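PDB 5J90: RagB/SusD domain protein from Flavobacterium johnsoniae, which binds chitin as a SusD homolog of a chitin utilization locus, and is probably a lipoprotein that captures chitin chains at the outer membrane. Local coordinates for residues E225-V230 with G346-G351; A335-A340 with E355-G360; W199-N204 with Q232-M237. All blocks are in the same frame, centred on the assembly; numbering follows the deposited sequence.

Interaction 1: E225-V230 with G346-G351; sequences EAEKAV and GWNMGG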
ATOM      1  N   GLU A 225       1.715  18.656  -8.577  1.00  8.60           N
ATOM      2  CA  GLU A 225       0.936  18.561  -9.806  1.00  7.96           C
ATOM      3  C   GLU A 225      -0.414  19.276  -9.683  1.00  8.60           C
ATOM      4  O   GLU A 225      -0.871  19.902 -10.638  1.00  9.61           O
ATOM      5  CB  GLU A 225       0.772  17.095 -10.224  1.00  8.58           C
ATOM      6  CG  GLU A 225       2.091  16.429 -10.615  1.00  9.21           C
ATOM      7  CD  GLU A 225       2.703  16.964 -11.902  1.00  9.74           C
ATOM      8  OE1 GLU A 225       2.004  17.627 -12.686  1.00 11.57           O
ATOM      9  OE2 GLU A 225       3.901  16.691 -12.150  1.00 14.80           O
ATOM     10  N   ALA A 226      -1.027  19.237  -8.503  1.00  8.60           N
ATOM     11  CA  ALA A 226      -2.304  19.933  -8.301  1.00  8.26           C
ATOM     12  C   ALA A 226      -2.116  21.442  -8.410  1.00  9.09           C
ATOM     13  O   ALA A 226      -2.895  22.152  -9.050  1.00  9.55           O
ATOM     14  CB  ALA A 226      -2.895  19.584  -6.944  1.00  9.48           C
ATOM     15  N   GLU A 227      -1.060  21.939  -7.783  1.00  9.14           N
ATOM     16  CA  GLU A 227      -0.790  23.370  -7.855  1.00 10.04           C
ATOM     17  C   GLU A 227      -0.412  23.818  -9.272  1.00  9.14           C
ATOM     18  O   GLU A 227      -0.821  24.892  -9.702  1.00  9.82           O
ATOM     19  CB  GLU A 227       0.231  23.786  -6.787  1.00 10.43           C
ATOM     20  CG  GLU A 227      -0.388  23.688  -5.401  1.00 10.55           C
ATOM     21  CD  GLU A 227       0.512  24.117  -4.269  1.00 11.59           C
ATOM     22  OE1 GLU A 227       1.749  24.050  -4.416  1.00 14.28           O
ATOM     23  OE2 GLU A 227      -0.040  24.501  -3.220  1.00 11.35           O
ATOM     24  N   LYS A 228       0.319  22.984 -10.014  1.00  9.43           N
ATOM     25  CA  LYS A 228       0.608  23.265 -11.424  1.00  9.89           C
ATOM     26  C   LYS A 228      -0.680  23.431 -12.244  1.00 10.30           C
ATOM     27  O   LYS A 228      -0.790  24.340 -13.072  1.00 10.29           O
ATOM     28  CB  LYS A 228       1.446  22.137 -12.048  1.00 11.16           C
ATOM     29  CG  LYS A 228       2.937  22.209 -11.797  1.00 15.58           C
ATOM     30  CD  LYS A 228       3.659  20.919 -12.248  1.00 13.81           C
ATOM     31  CE  LYS A 228       3.415  20.597 -13.709  1.00 14.03           C
ATOM     32  NZ  LYS A 228       4.077  19.294 -14.070  1.00 12.46           N
ATOM     33  N   ALA A 229      -1.643  22.546 -12.011  1.00  9.55           N
ATOM     34  CA  ALA A 229      -2.904  22.569 -12.756  1.00  9.28           C
ATOM     35  C   ALA A 229      -3.601  23.915 -12.618  1.00 10.96           C
ATOM     36  O   ALA A 229      -4.082  24.494 -13.603  1.00 11.70           O
ATOM     37  CB  ALA A 229      -3.825  21.441 -12.276  1.00 10.36           C
ATOM     38  N   VAL A 230      -3.643  24.409 -11.386  1.00  9.56           N
ATOM     39  CA  VAL A 230      -4.347  25.641 -11.068  1.00 10.86           C
ATOM     40  C   VAL A 230      -3.539  26.858 -11.519  1.00 11.02           C
ATOM     41  O   VAL A 230      -4.104  27.868 -11.950  1.00 12.44           O
ATOM     42  CB  VAL A 230      -4.661  25.694  -9.552  1.00 11.19           C
ATOM     43  CG1 VAL A 230      -5.160  27.074  -9.139  1.00 13.54           C
ATOM     44  CG2 VAL A 230      -5.681  24.625  -9.202  1.00 11.48           C
ATOM     45  N   GLY A 346      -4.567  22.699   2.322  1.00 10.56           N
ATOM     46  CA  GLY A 346      -3.706  23.870   2.412  1.00 12.02           C
ATOM     47  C   GLY A 346      -3.010  24.250   1.114  1.00 11.89           C
ATOM     48  O   GLY A 346      -2.071  25.043   1.107  1.00 13.21           O
ATOM     49  N   TRP A 347      -3.466  23.684  -0.001  1.00  9.55           N
ATOM     50  CA  TRP A 347      -2.816  23.922  -1.285  1.00  9.75           C
ATOM     51  C   TRP A 347      -3.322  25.183  -1.985  1.00  9.25           C
ATOM     52  O   TRP A 347      -4.404  25.681  -1.669  1.00 10.69           O
ATOM     53  CB  TRP A 347      -3.032  22.721  -2.208  1.00 10.34           C
ATOM     54  CG  TRP A 347      -2.486  21.425  -1.695  1.00 10.88           C
ATOM     55  CD1 TRP A 347      -1.674  21.226  -0.610  1.00 12.62           C
ATOM     56  CD2 TRP A 347      -2.723  20.134  -2.260  1.00 10.21           C
ATOM     57  NE1 TRP A 347      -1.383  19.886  -0.477  1.00 12.86           N
ATOM     58  CE2 TRP A 347      -2.018  19.196  -1.476  1.00 11.18           C
ATOM     59  CE3 TRP A 347      -3.461  19.678  -3.362  1.00 10.22           C
ATOM     60  CZ2 TRP A 347      -2.036  17.827  -1.757  1.00 11.75           C
ATOM     61  CZ3 TRP A 347      -3.468  18.315  -3.639  1.00  9.70           C
ATOM     62  CH2 TRP A 347      -2.771  17.412  -2.836  1.00 10.47           C
ATOM     63  N   ASN A 348      -2.553  25.668  -2.953  1.00 10.03           N
ATOM     64  CA  ASN A 348      -2.887  26.902  -3.665  1.00 10.93           C
ATOM     65  C   ASN A 348      -3.943  26.669  -4.730  1.00 11.01           C
ATOM     66  O   ASN A 348      -3.613  26.448  -5.903  1.00 11.90           O
ATOM     67  CB  ASN A 348      -1.644  27.501  -4.323  1.00 13.68           C
ATOM     68  CG  ASN A 348      -0.657  28.045  -3.327  1.00 20.69           C
ATOM     69  OD1 ASN A 348      -1.000  28.301  -2.172  1.00 22.00           O
ATOM     70  ND2 ASN A 348       0.579  28.246  -3.772  1.00 20.09           N
ATOM     71  N   MET A 349      -5.205  26.740  -4.316  1.00  9.84           N
ATOM     72  CA  MET A 349      -6.319  26.337  -5.170  1.00  9.68           C
ATOM     73  C   MET A 349      -7.203  27.488  -5.641  1.00 13.79           C
ATOM     74  O   MET A 349      -8.024  27.300  -6.525  1.00 13.81           O
ATOM     75  CB  MET A 349      -7.195  25.308  -4.444  1.00 10.56           C
ATOM     76  CG  MET A 349      -6.491  23.989  -4.139  1.00  9.60           C
ATOM     77  SD  MET A 349      -6.218  22.958  -5.615  1.00 10.93           S
ATOM     78  CE  MET A 349      -4.472  23.228  -5.925  1.00 11.37           C
ATOM     79  N   GLY A 350      -7.054  28.673  -5.054  1.00 11.48           N
ATOM     80  CA  GLY A 350      -7.947  29.778  -5.366  1.00 11.58           C
ATOM     81  C   GLY A 350      -9.279  29.561  -4.677  1.00 17.26           C
ATOM     82  O   GLY A 350     -10.156  28.858  -5.187  1.00 22.90           O
ATOM     83  N   GLY A 351      -9.427  30.130  -3.495  1.00 15.66           N
ATOM     84  CA  GLY A 351     -10.669  30.052  -2.767  1.00 14.58           C
ATOM     85  C   GLY A 351     -10.530  29.244  -1.498  1.00 12.01           C
ATOM     86  O   GLY A 351      -9.562  28.488  -1.311  1.00 12.56           O
TER
HETATM   87  O   HOH W   1      -1.511  26.833  -7.776  1.00 12.14           O

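Interaction 2: A335-A340 with E355-G360; sequences AYFLRA and ELYEAG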
ATOM      1  N   ALA A 335     -14.109  19.953 -10.953  1.00  7.97           N
ATOM      2  CA  ALA A 335     -12.979  20.854 -10.752  1.00  9.06           C
ATOM      3  C   ALA A 335     -13.119  21.646  -9.446  1.00  8.78           C
ATOM      4  O   ALA A 335     -12.130  21.848  -8.729  1.00  9.42           O
ATOM      5  CB  ALA A 335     -12.823  21.784 -11.942  1.00  9.99           C
ATOM      6  N   TYR A 336     -14.334  22.094  -9.133  1.00  8.91           N
ATOM      7  CA  TYR A 336     -14.566  22.788  -7.871  1.00  8.81           C
ATOM      8  C   TYR A 336     -14.365  21.876  -6.670  1.00  8.40           C
ATOM      9  O   TYR A 336     -13.792  22.302  -5.663  1.00  8.86           O
ATOM     10  CB  TYR A 336     -15.967  23.400  -7.829  1.00  8.72           C
ATOM     11  CG  TYR A 336     -16.119  24.613  -8.718  1.00  8.81           C
ATOM     12  CD1 TYR A 336     -16.720  24.512  -9.967  1.00  9.40           C
ATOM     13  CD2 TYR A 336     -15.647  25.861  -8.308  1.00 10.64           C
ATOM     14  CE1 TYR A 336     -16.865  25.627 -10.785  1.00 10.60           C
ATOM     15  CE2 TYR A 336     -15.779  26.973  -9.121  1.00 11.00           C
ATOM     16  CZ  TYR A 336     -16.382  26.850 -10.352  1.00 10.67           C
ATOM     17  OH  TYR A 336     -16.507  27.962 -11.155  1.00 12.83           O
ATOM     18  N   PHE A 337     -14.824  20.627  -6.751  1.00  8.10           N
ATOM     19  CA  PHE A 337     -14.677  19.711  -5.623  1.00  8.67           C
ATOM     20  C   PHE A 337     -13.229  19.252  -5.446  1.00  8.55           C
ATOM     21  O   PHE A 337     -12.789  19.001  -4.321  1.00  9.01           O
ATOM     22  CB  PHE A 337     -15.632  18.521  -5.752  1.00  8.79           C
ATOM     23  CG  PHE A 337     -17.092  18.909  -5.711  1.00  8.25           C
ATOM     24  CD1 PHE A 337     -17.598  19.661  -4.654  1.00  9.39           C
ATOM     25  CD2 PHE A 337     -17.952  18.541  -6.733  1.00  8.93           C
ATOM     26  CE1 PHE A 337     -18.949  20.031  -4.618  1.00 10.51           C
ATOM     27  CE2 PHE A 337     -19.294  18.910  -6.697  1.00  9.39           C
ATOM     28  CZ  PHE A 337     -19.788  19.646  -5.638  1.00 10.46           C
ATOM     29  N   LEU A 338     -12.486  19.171  -6.549  1.00  8.39           N
ATOM     30  CA  LEU A 338     -11.057  18.897  -6.465  1.00  8.33           C
ATOM     31  C   LEU A 338     -10.355  20.065  -5.773  1.00  8.39           C
ATOM     32  O   LEU A 338      -9.546  19.856  -4.866  1.00  8.89           O
ATOM     33  CB  LEU A 338     -10.475  18.680  -7.861  1.00  7.79           C
ATOM     34  CG  LEU A 338     -10.740  17.289  -8.434  1.00  7.11           C
ATOM     35  CD1 LEU A 338     -10.484  17.305  -9.919  1.00  9.08           C
ATOM     36  CD2 LEU A 338      -9.848  16.265  -7.744  1.00  8.34           C
ATOM     37  N   ARG A 339     -10.671  21.287  -6.195  1.00  8.01           N
ATOM     38  CA  ARG A 339     -10.078  22.467  -5.568  1.00  7.67           C
ATOM     39  C   ARG A 339     -10.482  22.589  -4.100  1.00  8.71           C
ATOM     40  O   ARG A 339      -9.661  22.979  -3.268  1.00  8.86           O
ATOM     41  CB  ARG A 339     -10.438  23.736  -6.341  1.00  9.56           C
ATOM     42  CG  ARG A 339      -9.784  23.830  -7.722  1.00  9.80           C
ATOM     43  CD  ARG A 339     -10.470  24.901  -8.579  1.00 17.79           C
ATOM     44  NE  ARG A 339     -10.210  26.230  -8.063  1.00 21.08           N
ATOM     45  CZ  ARG A 339     -10.931  27.314  -8.336  1.00 12.32           C
ATOM     46  NH1 ARG A 339     -12.013  27.271  -9.118  1.00 11.55           N
ATOM     47  NH2 ARG A 339     -10.568  28.461  -7.805  1.00 15.09           N
ATOM     48  N   ALA A 340     -11.724  22.239  -3.773  1.00  8.28           N
ATOM     49  CA  ALA A 340     -12.183  22.278  -2.388  1.00  8.92           C
ATOM     50  C   ALA A 340     -11.348  21.351  -1.512  1.00  9.12           C
ATOM     51  O   ALA A 340     -10.904  21.740  -0.428  1.00  9.67           O
ATOM     52  CB  ALA A 340     -13.669  21.923  -2.292  1.00  9.68           C
ATOM     53  N   GLU A 355     -16.068  27.933   0.014  1.00 11.79           N
ATOM     54  CA  GLU A 355     -16.471  28.645  -1.205  1.00 11.86           C
ATOM     55  C   GLU A 355     -16.494  27.698  -2.396  1.00 10.74           C
ATOM     56  O   GLU A 355     -17.413  27.725  -3.222  1.00 11.09           O
ATOM     57  CB  GLU A 355     -15.503  29.793  -1.518  1.00 14.68           C
ATOM     58  CG  GLU A 355     -15.549  30.985  -0.573  1.00 19.74           C
ATOM     59  CD  GLU A 355     -14.439  31.991  -0.859  1.00 24.67           C
ATOM     60  OE1 GLU A 355     -13.383  31.602  -1.419  1.00 20.81           O
ATOM     61  OE2 GLU A 355     -14.625  33.183  -0.521  1.00 28.73           O
ATOM     62  N   LEU A 356     -15.465  26.859  -2.490  1.00 10.12           N
ATOM     63  CA  LEU A 356     -15.296  25.957  -3.621  1.00  9.72           C
ATOM     64  C   LEU A 356     -16.328  24.831  -3.588  1.00  9.83           C
ATOM     65  O   LEU A 356     -16.896  24.473  -4.624  1.00  9.88           O
ATOM     66  CB  LEU A 356     -13.867  25.413  -3.629  1.00  9.39           C
ATOM     67  CG  LEU A 356     -12.844  26.498  -3.974  1.00  9.97           C
ATOM     68  CD1 LEU A 356     -11.441  26.066  -3.560  1.00 10.44           C
ATOM     69  CD2 LEU A 356     -12.884  26.834  -5.457  1.00 11.28           C
ATOM     70  N   TYR A 357     -16.602  24.305  -2.398  1.00  9.18           N
ATOM     71  CA  TYR A 357     -17.657  23.310  -2.194  1.00 10.26           C
ATOM     72  C   TYR A 357     -19.002  23.847  -2.661  1.00  9.87           C
ATOM     73  O   TYR A 357     -19.715  23.189  -3.428  1.00 11.54           O
ATOM     74  CB  TYR A 357     -17.714  22.954  -0.712  1.00 11.25           C
ATOM     75  CG  TYR A 357     -18.842  22.057  -0.246  1.00  9.42           C
ATOM     76  CD1 TYR A 357     -18.891  20.704  -0.604  1.00 10.02           C
ATOM     77  CD2 TYR A 357     -19.830  22.542   0.612  1.00 11.42           C
ATOM     78  CE1 TYR A 357     -19.894  19.869  -0.140  1.00 10.31           C
ATOM     79  CE2 TYR A 357     -20.843  21.712   1.081  1.00 10.26           C
ATOM     80  CZ  TYR A 357     -20.865  20.369   0.704  1.00  9.96           C
ATOM     81  OH  TYR A 357     -21.839  19.520   1.164  1.00 10.67           O
ATOM     82  N   GLU A 358     -19.349  25.048  -2.211  1.00 10.75           N
ATOM     83  CA  GLU A 358     -20.655  25.601  -2.549  1.00 11.58           C
ATOM     84  C   GLU A 358     -20.738  25.952  -4.033  1.00 10.94           C
ATOM     85  O   GLU A 358     -21.798  25.799  -4.654  1.00 11.52           O
ATOM     86  CB  GLU A 358     -20.976  26.804  -1.653  1.00 13.00           C
ATOM     87  CG  GLU A 358     -21.122  26.405  -0.192  1.00 14.00           C
ATOM     88  CD  GLU A 358     -21.598  27.529   0.711  1.00 14.32           C
ATOM     89  OE1 GLU A 358     -21.641  28.700   0.264  1.00 18.30           O
ATOM     90  OE2 GLU A 358     -21.928  27.216   1.873  1.00 15.84           O
ATOM     91  N   ALA A 359     -19.626  26.400  -4.604  1.00 10.84           N
ATOM     92  CA  ALA A 359     -19.576  26.685  -6.035  1.00 11.21           C
ATOM     93  C   ALA A 359     -19.733  25.412  -6.866  1.00 11.65           C
ATOM     94  O   ALA A 359     -20.344  25.438  -7.938  1.00 12.44           O
ATOM     95  CB  ALA A 359     -18.295  27.419  -6.408  1.00 12.28           C
ATOM     96  N   GLY A 360     -19.183  24.297  -6.388  1.00 10.65           N
ATOM     97  CA  GLY A 360     -19.331  23.036  -7.095  1.00 10.89           C
ATOM     98  C   GLY A 360     -20.773  22.563  -7.125  1.00 10.40           C
ATOM     99  O   GLY A 360     -21.255  22.076  -8.158  1.00 10.45           O
TER

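Interaction 3: W199-N204 with Q232-M237; sequences WVRFAN and QKFGVM. With EDO (1,2-ethanediol), chain F.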
ATOM      1  N   TRP A 199      -9.095  22.708 -24.691  1.00  9.30           N
ATOM      2  CA  TRP A 199      -8.356  21.467 -24.542  1.00 10.05           C
ATOM      3  C   TRP A 199      -7.271  21.590 -23.463  1.00 10.18           C
ATOM      4  O   TRP A 199      -7.050  20.656 -22.689  1.00 10.07           O
ATOM      5  CB  TRP A 199      -7.787  21.027 -25.893  1.00 10.74           C
ATOM      6  CG  TRP A 199      -8.794  20.252 -26.698  1.00  9.59           C
ATOM      7  CD1 TRP A 199      -9.672  20.745 -27.628  1.00 10.75           C
ATOM      8  CD2 TRP A 199      -9.037  18.844 -26.621  1.00 10.72           C
ATOM      9  NE1 TRP A 199     -10.436  19.722 -28.139  1.00 10.47           N
ATOM     10  CE2 TRP A 199     -10.070  18.546 -27.534  1.00 10.53           C
ATOM     11  CE3 TRP A 199      -8.479  17.803 -25.869  1.00 10.75           C
ATOM     12  CZ2 TRP A 199     -10.553  17.251 -27.718  1.00 10.76           C
ATOM     13  CZ3 TRP A 199      -8.960  16.518 -26.052  1.00 11.54           C
ATOM     14  CH2 TRP A 199      -9.987  16.255 -26.970  1.00 11.71           C
ATOM     15  N   VAL A 200      -6.605  22.737 -23.388  1.00 10.45           N
ATOM     16  CA  VAL A 200      -5.588  22.935 -22.359  1.00 10.27           C
ATOM     17  C   VAL A 200      -6.241  22.997 -20.981  1.00  9.41           C
ATOM     18  O   VAL A 200      -5.745  22.390 -20.025  1.00  9.10           O
ATOM     19  CB  VAL A 200      -4.736  24.201 -22.616  1.00  9.64           C
ATOM     20  CG1 VAL A 200      -3.835  24.496 -21.414  1.00 10.60           C
ATOM     21  CG2 VAL A 200      -3.909  24.033 -23.886  1.00 11.75           C
ATOM     22  N   ARG A 201      -7.376  23.680 -20.879  1.00  8.63           N
ATOM     23  CA  ARG A 201      -8.087  23.787 -19.614  1.00  8.44           C
ATOM     24  C   ARG A 201      -8.545  22.399 -19.149  1.00  9.16           C
ATOM     25  O   ARG A 201      -8.506  22.089 -17.948  1.00  9.49           O
ATOM     26  CB  ARG A 201      -9.258  24.777 -19.755  1.00  9.42           C
ATOM     27  CG  ARG A 201      -9.960  25.120 -18.458  1.00 10.69           C
ATOM     28  CD  ARG A 201     -10.876  26.340 -18.626  1.00 10.81           C
ATOM     29  NE  ARG A 201     -10.127  27.566 -18.894  1.00 11.00           N
ATOM     30  CZ  ARG A 201     -10.168  28.252 -20.035  1.00 12.76           C
ATOM     31  NH1 ARG A 201     -10.920  27.837 -21.051  1.00 11.56           N
ATOM     32  NH2 ARG A 201      -9.460  29.367 -20.157  1.00 12.75           N
ATOM     33  N   PHE A 202      -8.959  21.557 -20.095  1.00  9.33           N
ATOM     34  CA  PHE A 202      -9.299  20.173 -19.770  1.00  8.40           C
ATOM     35  C   PHE A 202      -8.051  19.440 -19.275  1.00  8.43           C
ATOM     36  O   PHE A 202      -8.090  18.794 -18.224  1.00  9.20           O
ATOM     37  CB  PHE A 202      -9.933  19.450 -20.970  1.00  9.35           C
ATOM     38  CG  PHE A 202     -10.042  17.953 -20.790  1.00  8.93           C
ATOM     39  CD1 PHE A 202     -10.612  17.411 -19.643  1.00  9.12           C
ATOM     40  CD2 PHE A 202      -9.570  17.089 -21.766  1.00 10.43           C
ATOM     41  CE1 PHE A 202     -10.704  16.030 -19.469  1.00  8.99           C
ATOM     42  CE2 PHE A 202      -9.665  15.709 -21.597  1.00  9.81           C
ATOM     43  CZ  PHE A 202     -10.230  15.190 -20.459  1.00 10.85           C
ATOM     44  N   ALA A 203      -6.945  19.551 -20.004  1.00  8.68           N
ATOM     45  CA  ALA A 203      -5.708  18.895 -19.588  1.00  8.68           C
ATOM     46  C   ALA A 203      -5.297  19.313 -18.176  1.00  8.76           C
ATOM     47  O   ALA A 203      -4.873  18.469 -17.382  1.00  8.96           O
ATOM     48  CB  ALA A 203      -4.577  19.178 -20.581  1.00  9.83           C
ATOM     49  N   ASN A 204      -5.404  20.606 -17.857  1.00  8.40           N
ATOM     50  CA  ASN A 204      -5.094  21.072 -16.509  1.00  7.84           C
ATOM     51  C   ASN A 204      -5.997  20.402 -15.473  1.00  7.94           C
ATOM     52  O   ASN A 204      -5.543  20.011 -14.386  1.00  8.05           O
ATOM     53  CB  ASN A 204      -5.268  22.594 -16.399  1.00  8.85           C
ATOM     54  CG  ASN A 204      -4.302  23.376 -17.276  1.00 10.48           C
ATOM     55  OD1 ASN A 204      -3.213  22.907 -17.615  1.00  9.59           O
ATOM     56  ND2 ASN A 204      -4.698  24.596 -17.630  1.00 10.15           N
ATOM     57  N   GLN A 232      -1.465  27.143 -14.113  1.00 10.40           N
ATOM     58  CA  GLN A 232      -1.338  27.305 -15.556  1.00 10.45           C
ATOM     59  C   GLN A 232      -2.220  28.470 -15.991  1.00 10.49           C
ATOM     60  O   GLN A 232      -3.273  28.707 -15.403  1.00 10.81           O
ATOM     61  CB  GLN A 232      -1.738  26.003 -16.271  1.00 10.85           C
ATOM     62  CG  GLN A 232      -1.094  25.793 -17.639  1.00 11.32           C
ATOM     63  CD  GLN A 232      -1.827  26.480 -18.784  1.00 10.97           C
ATOM     64  OE1 GLN A 232      -3.034  26.709 -18.729  1.00 10.45           O
ATOM     65  NE2 GLN A 232      -1.083  26.803 -19.841  1.00 13.02           N
ATOM     66  N   LYS A 233      -1.796  29.186 -17.025  1.00  9.42           N
ATOM     67  CA  LYS A 233      -2.462  30.443 -17.381  1.00 11.99           C
ATOM     68  C   LYS A 233      -3.955  30.335 -17.696  1.00 12.75           C
ATOM     69  O   LYS A 233      -4.683  31.320 -17.554  1.00 14.49           O
ATOM     70  CB  LYS A 233      -1.719  31.182 -18.501  1.00 13.37           C
ATOM     71  CG  LYS A 233      -1.795  30.519 -19.855  1.00 16.73           C
ATOM     72  CD  LYS A 233      -0.930  31.249 -20.877  1.00 21.74           C
ATOM     73  CE  LYS A 233      -1.406  32.659 -21.123  1.00 28.57           C
ATOM     74  NZ  LYS A 233      -0.545  33.327 -22.151  1.00 30.65           N
ATOM     75  N   PHE A 234      -4.421  29.154 -18.108  1.00  9.83           N
ATOM     76  CA  PHE A 234      -5.840  28.966 -18.394  1.00 11.38           C
ATOM     77  C   PHE A 234      -6.603  28.311 -17.239  1.00  9.64           C
ATOM     78  O   PHE A 234      -7.839  28.243 -17.249  1.00 11.17           O
ATOM     79  CB  PHE A 234      -6.026  28.190 -19.704  1.00 11.73           C
ATOM     80  CG  PHE A 234      -5.340  28.832 -20.878  1.00 11.93           C
ATOM     81  CD1 PHE A 234      -5.660  30.131 -21.243  1.00 15.61           C
ATOM     82  CD2 PHE A 234      -4.360  28.167 -21.593  1.00 13.00           C
ATOM     83  CE1 PHE A 234      -5.029  30.741 -22.312  1.00 14.93           C
ATOM     84  CE2 PHE A 234      -3.727  28.773 -22.663  1.00 16.46           C
ATOM     85  CZ  PHE A 234      -4.063  30.066 -23.019  1.00 16.09           C
ATOM     86  N   GLY A 235      -5.856  27.844 -16.241  1.00  9.92           N
ATOM     87  CA  GLY A 235      -6.441  27.213 -15.067  1.00 10.52           C
ATOM     88  C   GLY A 235      -7.306  25.999 -15.353  1.00  9.25           C
ATOM     89  O   GLY A 235      -7.180  25.350 -16.397  1.00 11.46           O
ATOM     90  N   VAL A 236      -8.182  25.689 -14.407  1.00  9.42           N
ATOM     91  CA  VAL A 236      -9.049  24.521 -14.538  1.00  9.28           C
ATOM     92  C   VAL A 236     -10.483  24.935 -14.898  1.00  9.71           C
ATOM     93  O   VAL A 236     -10.799  26.133 -14.991  1.00 10.38           O
ATOM     94  CB  VAL A 236      -8.993  23.614 -13.283  1.00  9.97           C
ATOM     95  CG1 VAL A 236      -7.563  23.097 -13.064  1.00 10.63           C
ATOM     96  CG2 VAL A 236      -9.521  24.335 -12.035  1.00 10.57           C
ATOM     97  N   MET A 237     -11.345  23.956 -15.149  1.00  9.03           N
ATOM     98  CA  MET A 237     -12.731  24.252 -15.524  1.00  9.77           C
ATOM     99  C   MET A 237     -13.399  25.192 -14.528  1.00 10.12           C
ATOM    100  O   MET A 237     -13.240  25.034 -13.313  1.00 10.44           O
ATOM    101  CB  MET A 237     -13.546  22.964 -15.594  1.00  8.95           C
ATOM    102  CG  MET A 237     -13.058  21.969 -16.622  1.00  9.61           C
ATOM    103  SD  MET A 237     -14.056  20.476 -16.539  1.00  9.79           S
ATOM    104  CE  MET A 237     -13.195  19.487 -17.758  1.00 11.01           C
TER
HETATM  105  C1  EDO F 604      -9.302  29.244 -11.602  1.00 31.00           C
HETATM  106  O1  EDO F 604      -9.164  29.935 -12.850  1.00 24.15           O
HETATM  107  C2  EDO F 604      -9.042  27.757 -11.805  1.00 21.21           C
HETATM  108  O2  EDO F 604      -7.666  27.533 -12.115  1.00 19.55           O
HETATM  109  O   HOH W   2      -8.647  31.450 -18.278  1.00 21.86           O

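Interaction 1: E225-V230 with G346-G351
Glu227 reaches from helix 219-231 to the loop 346-351 and takes the backbone N-H of Asn348 on its carboxylate: Asn348 N to Glu227 OE2 is 2.8 Å with an N-H...O angle of 163°. The donor arrives on the anti side of OE2, somewhat out of the carboxylate plane. An extended chain beyond CG (chi2 -178°) carries the carboxylate across to the loop, and the side-chain amide of Asn348 lies nearly parallel to it, the planes 15° apart. Glu227 OE1 is engaged by Lys223 in a salt bridge, so both oxygens are held. A second polar link runs through a water that donates to Glu227 O and to Asn348 O, each at 2.8 Å, where Asn348 forms the centre of an inverse gamma turn.

The apolar part lies along the same helix face. Ala226 CB sits 3.6 Å from Trp347 CZ3, against the benzo side of the indole. Met349 starts away from the helix, but bends at chi2 and chi3, which brings its methyl back: CE lies 3.8 Å from Val230 CG2 and 4.1 Å from Ala226 CB. Val230 CG1 rests near Asn348 O.

The loop, which follows the Schellman end of helix 332-344 at Gly346 and leads to helix 353-368, thus lies against helix 219-231, while Ala226 and Trp347 also touch helix 196-213 through Leu208 and Met212.

Interaction 2: A335-A340 with E355-G360
Leu356 and Tyr336 mesh across two antiparallel helix segments whose axes approach to 7.8 Å, with 164° between their N-to-C directions. Such closeness rests on small residues. Gly360 CA lies 3.5 Å from Tyr336 CB and forms a CH-pi contact over the face of the Phe337 ring, 4.1 Å from its centroid; a CB on this glycine would clash with Phe337 CE1. Ala340 CB meets Leu356 CB at 3.7 Å. On the other flank, Ala359 CB touches Tyr336 CD2 at 3.6 Å, while the carbonyl carbon of Ala359 lies over one face of the tyrosine ring, toward its rim.

The two branches of Leu356 divide the work. CD2 stands over the centre of the Arg339 guanidinium, 3.5 Å from Arg339 CZ, and also lies near the edge of the Tyr336 ring; CD1 packs on the Arg339 carbonyl. Arg339 folds at chi3 (69°) to lay its flat group across the methyl. Phe337 CZ comes to 3.4 Å from Gly360 C, and Phe337 CE1 lies 4.1 Å from Tyr357 CD1.

Partners farther out set these groups. Met349 O accepts from Arg339 NE, Tyr336 OH bonds to Leu238 O, and Tyr357 OH bonds to Val405 O; Phe337 and Tyr357 also touch Gln423 of helix 413-428.

Helices 332-344 and 353-368, joined by a short loop, form a close-packed antiparallel helical hairpin of the kind found in the helical SusD-like fold, whose family belongs to the TPR clan.

Interaction 3: W199-N204 with Q232-M237
Against helix 196-213, the chain of 232-237 makes a type I beta turn from Gln232 to Gly235 and then runs on in extended form, Arg201 and Val236 being nearest with CA atoms 5.2 Å apart. Arg201 NE donates to Phe234 O at 2.9 Å, the carbonyl lying slightly out of the guanidinium plane. With CG anti to the backbone N (chi1 -172°) and a bend at chi3, the arginine passes alongside Gly235 and Val236, and its guanidinium stands nearly perpendicular to the Phe234 ring. Arg201 NH2 has a salt bridge to Glu197 and a water at 2.9 Å.

Asn204 ND2 uses both hydrogens, one to Gln232 OE1 and one to Gly235 O, each at 2.9 Å. Gln232 OE1 also takes the Phe234 N-H from the opposite face of its amide, a side-chain bond added to the backbone bond Gly235 N to Gln232 O that closes the turn. Val200 CG1 meets the edge of the Phe234 ring 3.7 Å from CD2, and Met237 CE reaches Phe202 CD1 at 3.8 Å. An ethanediol, probably from the crystallisation liquor, accepts from Val236 N.

A leucine in place of Arg201 would probably leave Phe234 O without its side-chain donor and Glu197 without this cationic partner.

Two helix side chains therefore grip two backbone carbonyls and one side-chain amide, which probably holds the turn in place against the helix, with apolar contacts at its flanks.

How the interactions relate
Interaction 1 lies on the same side of the chain's centre as each of the others: interactions 1 and 2 are about 12 Å apart between centres, as are 1 and 3, and 2 and 3 about 16 Å. Along the chain, helix 196-213 comes first, then helix 219-231 with the turn that follows it, then the hairpin of helices 332-344 and 353-368, whose loop returns to helix 219-231 in interaction 1. Gly350 O of that loop packs on Leu356 of interaction 2, Arg339 packs on Val236 of interaction 3, and Ala229 meets Asn204 and Val236. Two helices adjacent in the chain and a hairpin more than a hundred residues later thus pack together within the SusD-like fold.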